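Local structure of glutamate receptor IIB,Glutamate receptor IIB (4WXJ) at residues Y68-I82 with G93-V107. The protein probably forms part of a glutamate-gated ion channel of Drosophila muscle; this chain is the subunit's ligand-binding domain, here with glutamate bound. Numbering follows the deposited sequence.
Sequences YGSYDANTDEWDGII and GICDLTITQARRSVV. With GLU (glutamic acid), chain C.
Arg103 reaches across to Gly69 while holding the bound glutamate. Its NE and NH2 both donate side-on to Gly69 O, with NE 3.1 Å from that oxygen, and Gly69 O lies close to the guanidinium plane. The far end of the group takes the ligand's alpha-carboxylate: NH1 of Arg103 sits 2.6 Å from ligand O in a nearly straight bond (171°), and NH2 bonds OXT. NH1 also donates to an in-plane lone pair of Thr98 O, so carbonyls from both segments fix the rotation of the group. Were Arg103 an alanine, the ligand carboxylate would probably lose its charged mate, and Gly69 O both of these donors. Beside it, the Tyr68 ring lays one face against ligand CB, 3.5 Å above the ring plane. Tyr68 OH donates to Asp96 OD2 on the syn side at 2.6 Å, ring and carboxylate planes being 70° apart. Asp96 O and Thr98 OG1 accept from the ligand amino group, and Thr98 N donates to ligand O.

Behind this shell, the Arg103 chain runs extended from CG to NE, its CG packed 3.8 Å from Trp78 CZ3. Val106 CG2 makes a CH-pi contact over the five-membered ring of Trp78 and also meets Ile82 CG2. Deeper in, Ile81 CD1 presses on Cys95 SG at 3.6 Å. Thr100 OG1 N-caps helix 101-104 by accepting from Arg103 N.

Ala149, Thr150 and Glu200 also hydrogen-bond the ligand, as expected of the two-lobed, clamshell-like fold of this receptor family. Strand 214-230 runs alongside, its Tyr226, another pocket residue, touching Asp96 and Thr98; Phe109 of strand 108-123 touches Leu97 and Arg103, and helix 80-86 packs its Ile86 on Trp78 and Val106.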
loop_
_atom_site.group_PDB
_atom_site.type_symbol
_atom_site.label_atom_id
_atom_site.label_comp_id
_atom_site.label_asym_id
_atom_site.label_seq_id
_atom_site.Cartn_x
_atom_site.Cartn_y
_atom_site.Cartn_z
ATOM N N TYR A 68 4.829 5.455 -3.966
ATOM C CA TYR A 68 4.635 5.418 -2.522
ATOM C C TYR A 68 5.736 6.212 -1.829
ATOM O O TYR A 68 5.467 7.177 -1.113
ATOM C CB TYR A 68 4.639 3.978 -2.003
ATOM C CG TYR A 68 3.441 3.143 -2.399
ATOM C CD1 TYR A 68 3.416 2.455 -3.604
ATOM C CD2 TYR A 68 2.348 3.020 -1.552
ATOM C CE1 TYR A 68 2.328 1.678 -3.962
ATOM C CE2 TYR A 68 1.254 2.246 -1.901
ATOM C CZ TYR A 68 1.251 1.579 -3.108
ATOM O OH TYR A 68 0.168 0.808 -3.459
ATOM N N GLY A 69 6.976 5.785 -2.050
ATOM C CA GLY A 69 8.132 6.410 -1.438
ATOM C C GLY A 69 9.181 5.393 -1.032
ATOM O O GLY A 69 8.947 4.558 -0.155
ATOM N N SER A 70 10.339 5.463 -1.679
ATOM C CA SER A 70 11.455 4.577 -1.372
ATOM C C SER A 70 12.769 5.339 -1.470
ATOM O O SER A 70 12.847 6.375 -2.130
ATOM C CB SER A 70 11.474 3.377 -2.320
ATOM O OG SER A 70 11.834 3.774 -3.631
ATOM N N TYR A 71 13.796 4.815 -0.810
ATOM C CA TYR A 71 15.116 5.430 -0.812
ATOM C C TYR A 71 15.984 4.838 -1.916
ATOM O O TYR A 71 16.168 3.625 -1.987
ATOM C CB TYR A 71 15.786 5.241 0.549
ATOM C CG TYR A 71 17.211 5.736 0.617
ATOM C CD1 TYR A 71 17.494 7.093 0.713
ATOM C CD2 TYR A 71 18.273 4.845 0.599
ATOM C CE1 TYR A 71 18.798 7.547 0.783
ATOM C CE2 TYR A 71 19.578 5.288 0.668
ATOM C CZ TYR A 71 19.835 6.639 0.760
ATOM O OH TYR A 71 21.137 7.080 0.828
ATOM N N ASP A 72 16.502 5.706 -2.781
ATOM C CA ASP A 72 17.401 5.289 -3.848
ATOM C C ASP A 72 18.840 5.563 -3.429
ATOM O O ASP A 72 19.335 6.682 -3.569
ATOM C CB ASP A 72 17.069 6.018 -5.151
ATOM C CG ASP A 72 17.997 5.635 -6.290
ATOM O OD1 ASP A 72 18.652 4.574 -6.202
ATOM O OD2 ASP A 72 18.066 6.394 -7.279
ATOM N N ALA A 73 19.505 4.535 -2.912
ATOM C CA ALA A 73 20.863 4.675 -2.396
ATOM C C ALA A 73 21.840 5.111 -3.484
ATOM O O ALA A 73 22.919 5.625 -3.189
ATOM C CB ALA A 73 21.325 3.370 -1.771
ATOM N N ASN A 74 21.458 4.903 -4.739
ATOM C CA ASN A 74 22.284 5.311 -5.866
ATOM C C ASN A 74 22.361 6.831 -5.988
ATOM O O ASN A 74 23.350 7.369 -6.485
ATOM C CB ASN A 74 21.741 4.705 -7.162
ATOM C CG ASN A 74 22.620 5.006 -8.359
ATOM O OD1 ASN A 74 23.712 4.456 -8.497
ATOM N ND2 ASN A 74 22.140 5.876 -9.239
ATOM N N THR A 75 21.317 7.514 -5.522
ATOM C CA THR A 75 21.235 8.973 -5.609
ATOM C C THR A 75 21.082 9.639 -4.241
ATOM O O THR A 75 21.134 10.864 -4.139
ATOM C CB THR A 75 20.048 9.412 -6.492
ATOM O OG1 THR A 75 18.815 9.034 -5.866
ATOM C CG2 THR A 75 20.136 8.774 -7.873
ATOM N N ASP A 76 20.891 8.832 -3.199
ATOM C CA ASP A 76 20.668 9.341 -1.844
ATOM C C ASP A 76 19.450 10.268 -1.804
ATOM O O ASP A 76 19.507 11.365 -1.248
ATOM C CB ASP A 76 21.914 10.075 -1.332
ATOM C CG ASP A 76 21.820 10.436 0.143
ATOM O OD1 ASP A 76 21.197 9.673 0.911
ATOM O OD2 ASP A 76 22.366 11.490 0.534
ATOM N N GLU A 77 18.348 9.817 -2.398
ATOM C CA GLU A 77 17.127 10.613 -2.458
ATOM C C GLU A 77 15.876 9.747 -2.335
ATOM O O GLU A 77 15.872 8.577 -2.724
ATOM C CB GLU A 77 17.074 11.409 -3.764
ATOM C CG GLU A 77 17.921 12.670 -3.760
ATOM C CD GLU A 77 17.858 13.414 -5.080
ATOM O OE1 GLU A 77 17.092 12.985 -5.968
ATOM O OE2 GLU A 77 18.571 14.428 -5.228
ATOM N N TRP A 78 14.819 10.341 -1.787
ATOM C CA TRP A 78 13.512 9.698 -1.708
ATOM C C TRP A 78 12.618 10.161 -2.854
ATOM O O TRP A 78 12.903 11.165 -3.508
ATOM C CB TRP A 78 12.840 10.007 -0.370
ATOM C CG TRP A 78 13.389 9.227 0.776
ATOM C CD1 TRP A 78 14.494 9.523 1.517
ATOM C CD2 TRP A 78 12.851 8.017 1.322
ATOM N NE1 TRP A 78 14.680 8.570 2.490
ATOM C CE2 TRP A 78 13.682 7.634 2.392
ATOM C CE3 TRP A 78 11.746 7.218 1.009
ATOM C CZ2 TRP A 78 13.447 6.489 3.150
ATOM C CZ3 TRP A 78 11.514 6.081 1.761
ATOM C CH2 TRP A 78 12.361 5.727 2.820
ATOM N N ASP A 79 11.538 9.420 -3.087
ATOM C CA ASP A 79 10.542 9.790 -4.087
ATOM C C ASP A 79 9.133 9.652 -3.512
ATOM O O ASP A 79 8.962 9.412 -2.316
ATOM C CB ASP A 79 10.697 8.926 -5.346
ATOM C CG ASP A 79 10.664 7.432 -5.049
ATOM O OD1 ASP A 79 10.202 7.033 -3.959
ATOM O OD2 ASP A 79 11.098 6.646 -5.919
ATOM N N GLY A 80 8.131 9.815 -4.369
ATOM C CA GLY A 80 6.750 9.578 -3.991
ATOM C C GLY A 80 6.235 10.472 -2.879
ATOM O O GLY A 80 6.698 11.601 -2.701
ATOM N N ILE A 81 5.268 9.950 -2.129
ATOM C CA ILE A 81 4.624 10.696 -1.056
ATOM C C ILE A 81 5.621 11.094 0.026
ATOM O O ILE A 81 5.552 12.200 0.562
ATOM C CB ILE A 81 3.483 9.877 -0.414
ATOM C CG1 ILE A 81 2.419 9.546 -1.465
ATOM C CG2 ILE A 81 2.863 10.643 0.754
ATOM C CD1 ILE A 81 1.341 8.591 -0.988
ATOM N N ILE A 82 6.535 10.186 0.351
ATOM C CA ILE A 82 7.523 10.438 1.392
ATOM C C ILE A 82 8.381 11.657 1.048
ATOM O O ILE A 82 8.700 12.462 1.921
ATOM C CB ILE A 82 8.436 9.213 1.609
ATOM C CG1 ILE A 82 7.606 7.980 1.980
ATOM C CG2 ILE A 82 9.473 9.495 2.691
ATOM C CD1 ILE A 82 6.820 8.112 3.276
ATOM N N GLY A 93 0.458 12.842 4.273
ATOM C CA GLY A 93 0.607 11.836 3.234
ATOM C C GLY A 93 -0.228 10.612 3.560
ATOM O O GLY A 93 -0.150 10.090 4.673
ATOM N N ILE A 94 -1.032 10.154 2.604
ATOM C CA ILE A 94 -1.950 9.047 2.863
ATOM C C ILE A 94 -2.278 8.205 1.630
ATOM O O ILE A 94 -2.395 8.716 0.515
ATOM C CB ILE A 94 -3.278 9.562 3.466
ATOM C CG1 ILE A 94 -4.199 8.384 3.816
ATOM C CG2 ILE A 94 -3.965 10.530 2.503
ATOM C CD1 ILE A 94 -5.420 8.770 4.628
ATOM N N CYS A 95 -2.416 6.905 1.881
ATOM C CA CYS A 95 -2.908 5.901 0.938
ATOM C C CYS A 95 -2.731 4.573 1.663
ATOM O O CYS A 95 -2.741 4.544 2.894
ATOM C CB CYS A 95 -2.152 5.910 -0.394
ATOM S SG CYS A 95 -0.386 5.560 -0.255
ATOM N N ASP A 96 -2.560 3.479 0.927
ATOM C CA ASP A 96 -2.068 2.249 1.544
ATOM C C ASP A 96 -0.582 2.424 1.830
ATOM O O ASP A 96 0.265 1.776 1.218
ATOM C CB ASP A 96 -2.308 1.026 0.654
ATOM C CG ASP A 96 -1.859 1.238 -0.777
ATOM O OD1 ASP A 96 -1.968 2.380 -1.278
ATOM O OD2 ASP A 96 -1.397 0.257 -1.398
ATOM N N LEU A 97 -0.281 3.322 2.763
ATOM C CA LEU A 97 1.091 3.701 3.064
ATOM C C LEU A 97 1.583 2.914 4.270
ATOM O O LEU A 97 1.226 3.208 5.410
ATOM C CB LEU A 97 1.184 5.209 3.317
ATOM C CG LEU A 97 2.582 5.829 3.383
ATOM C CD1 LEU A 97 3.323 5.679 2.060
ATOM C CD2 LEU A 97 2.476 7.297 3.771
ATOM N N THR A 98 2.398 1.902 4.002
ATOM C CA THR A 98 2.865 0.996 5.039
ATOM C C THR A 98 4.007 1.606 5.839
ATOM O O THR A 98 4.922 2.211 5.277
ATOM C CB THR A 98 3.331 -0.332 4.436
ATOM O OG1 THR A 98 2.275 -0.887 3.643
ATOM C CG2 THR A 98 3.723 -1.322 5.532
ATOM N N ILE A 99 3.951 1.432 7.154
ATOM C CA ILE A 99 5.001 1.924 8.035
ATOM C C ILE A 99 6.230 1.023 7.949
ATOM O O ILE A 99 6.158 -0.170 8.248
ATOM C CB ILE A 99 4.516 2.005 9.496
ATOM C CG1 ILE A 99 3.309 2.944 9.591
ATOM C CG2 ILE A 99 5.642 2.488 10.415
ATOM C CD1 ILE A 99 2.640 2.976 10.951
ATOM N N THR A 100 7.350 1.605 7.529
ATOM C CA THR A 100 8.618 0.891 7.453
ATOM C C THR A 100 9.687 1.645 8.230
ATOM O O THR A 100 9.556 2.843 8.489
ATOM C CB THR A 100 9.097 0.706 5.999
ATOM O OG1 THR A 100 9.479 1.973 5.451
ATOM C CG2 THR A 100 7.998 0.086 5.140
ATOM N N GLN A 101 10.744 0.930 8.591
ATOM C CA GLN A 101 11.829 1.492 9.380
ATOM C C GLN A 101 12.509 2.645 8.648
ATOM O O GLN A 101 12.808 3.681 9.244
ATOM C CB GLN A 101 12.845 0.397 9.720
ATOM C CG GLN A 101 14.087 0.896 10.429
ATOM C CD GLN A 101 15.254 1.069 9.486
ATOM O OE1 GLN A 101 15.845 0.091 9.029
ATOM N NE2 GLN A 101 15.592 2.316 9.180
ATOM N N ALA A 102 12.749 2.463 7.354
ATOM C CA ALA A 102 13.405 3.486 6.548
ATOM C C ALA A 102 12.551 4.749 6.448
ATOM O O ALA A 102 13.062 5.864 6.543
ATOM C CB ALA A 102 13.712 2.945 5.162
ATOM N N ARG A 103 11.248 4.571 6.257
ATOM C CA ARG A 103 10.338 5.704 6.139
ATOM C C ARG A 103 10.210 6.451 7.461
ATOM O O ARG A 103 10.219 7.681 7.492
ATOM C CB ARG A 103 8.963 5.234 5.669
ATOM C CG ARG A 103 8.939 4.783 4.224
ATOM C CD ARG A 103 7.621 4.129 3.872
ATOM N NE ARG A 103 7.548 3.772 2.457
ATOM C CZ ARG A 103 6.567 3.055 1.919
ATOM N NH1 ARG A 103 5.578 2.607 2.678
ATOM N NH2 ARG A 103 6.579 2.780 0.623
ATOM N N ARG A 104 10.096 5.702 8.552
ATOM C CA ARG A 104 9.940 6.299 9.871
ATOM C C ARG A 104 11.182 7.094 10.275
ATOM O O ARG A 104 11.123 7.940 11.168
ATOM C CB ARG A 104 9.644 5.212 10.908
ATOM C CG ARG A 104 9.364 5.725 12.314
ATOM C CD ARG A 104 8.171 6.669 12.352
ATOM N NE ARG A 104 7.888 7.121 13.711
ATOM C CZ ARG A 104 8.505 8.132 14.312
ATOM N NH1 ARG A 104 9.451 8.819 13.681
ATOM N NH2 ARG A 104 8.177 8.461 15.552
ATOM N N SER A 105 12.299 6.830 9.606
ATOM C CA SER A 105 13.547 7.530 9.892
ATOM C C SER A 105 13.547 8.958 9.350
ATOM O O SER A 105 14.270 9.815 9.858
ATOM C CB SER A 105 14.736 6.767 9.305
ATOM O OG SER A 105 14.852 5.479 9.885
ATOM N N VAL A 106 12.733 9.209 8.326
ATOM C CA VAL A 106 12.736 10.499 7.635
ATOM C C VAL A 106 11.429 11.276 7.801
ATOM O O VAL A 106 11.412 12.499 7.665
ATOM C CB VAL A 106 13.020 10.317 6.130
ATOM C CG1 VAL A 106 14.454 9.853 5.919
ATOM C CG2 VAL A 106 12.036 9.337 5.503
ATOM N N VAL A 107 10.336 10.569 8.085
ATOM C CA VAL A 107 9.057 11.216 8.362
ATOM C C VAL A 107 8.383 10.557 9.557
ATOM O O VAL A 107 8.730 9.440 9.937
ATOM C CB VAL A 107 8.102 11.162 7.144
ATOM C CG1 VAL A 107 8.719 11.874 5.949
ATOM C CG2 VAL A 107 7.749 9.722 6.786
HETATM N N GLU C . 1.695 -0.403 1.040
HETATM C CA GLU C . 3.018 -0.677 0.415
HETATM C C GLU C . 3.974 0.483 0.666
HETATM O O GLU C . 3.659 1.392 1.436
HETATM C CB GLU C . 2.854 -0.921 -1.084
HETATM C CG GLU C . 2.218 -2.257 -1.438
HETATM C CD GLU C . 3.196 -3.424 -1.407
HETATM O OE1 GLU C . 2.735 -4.580 -1.506
HETATM O OE2 GLU C . 4.421 -3.196 -1.288
HETATM O OXT GLU C . 5.077 0.540 0.118
#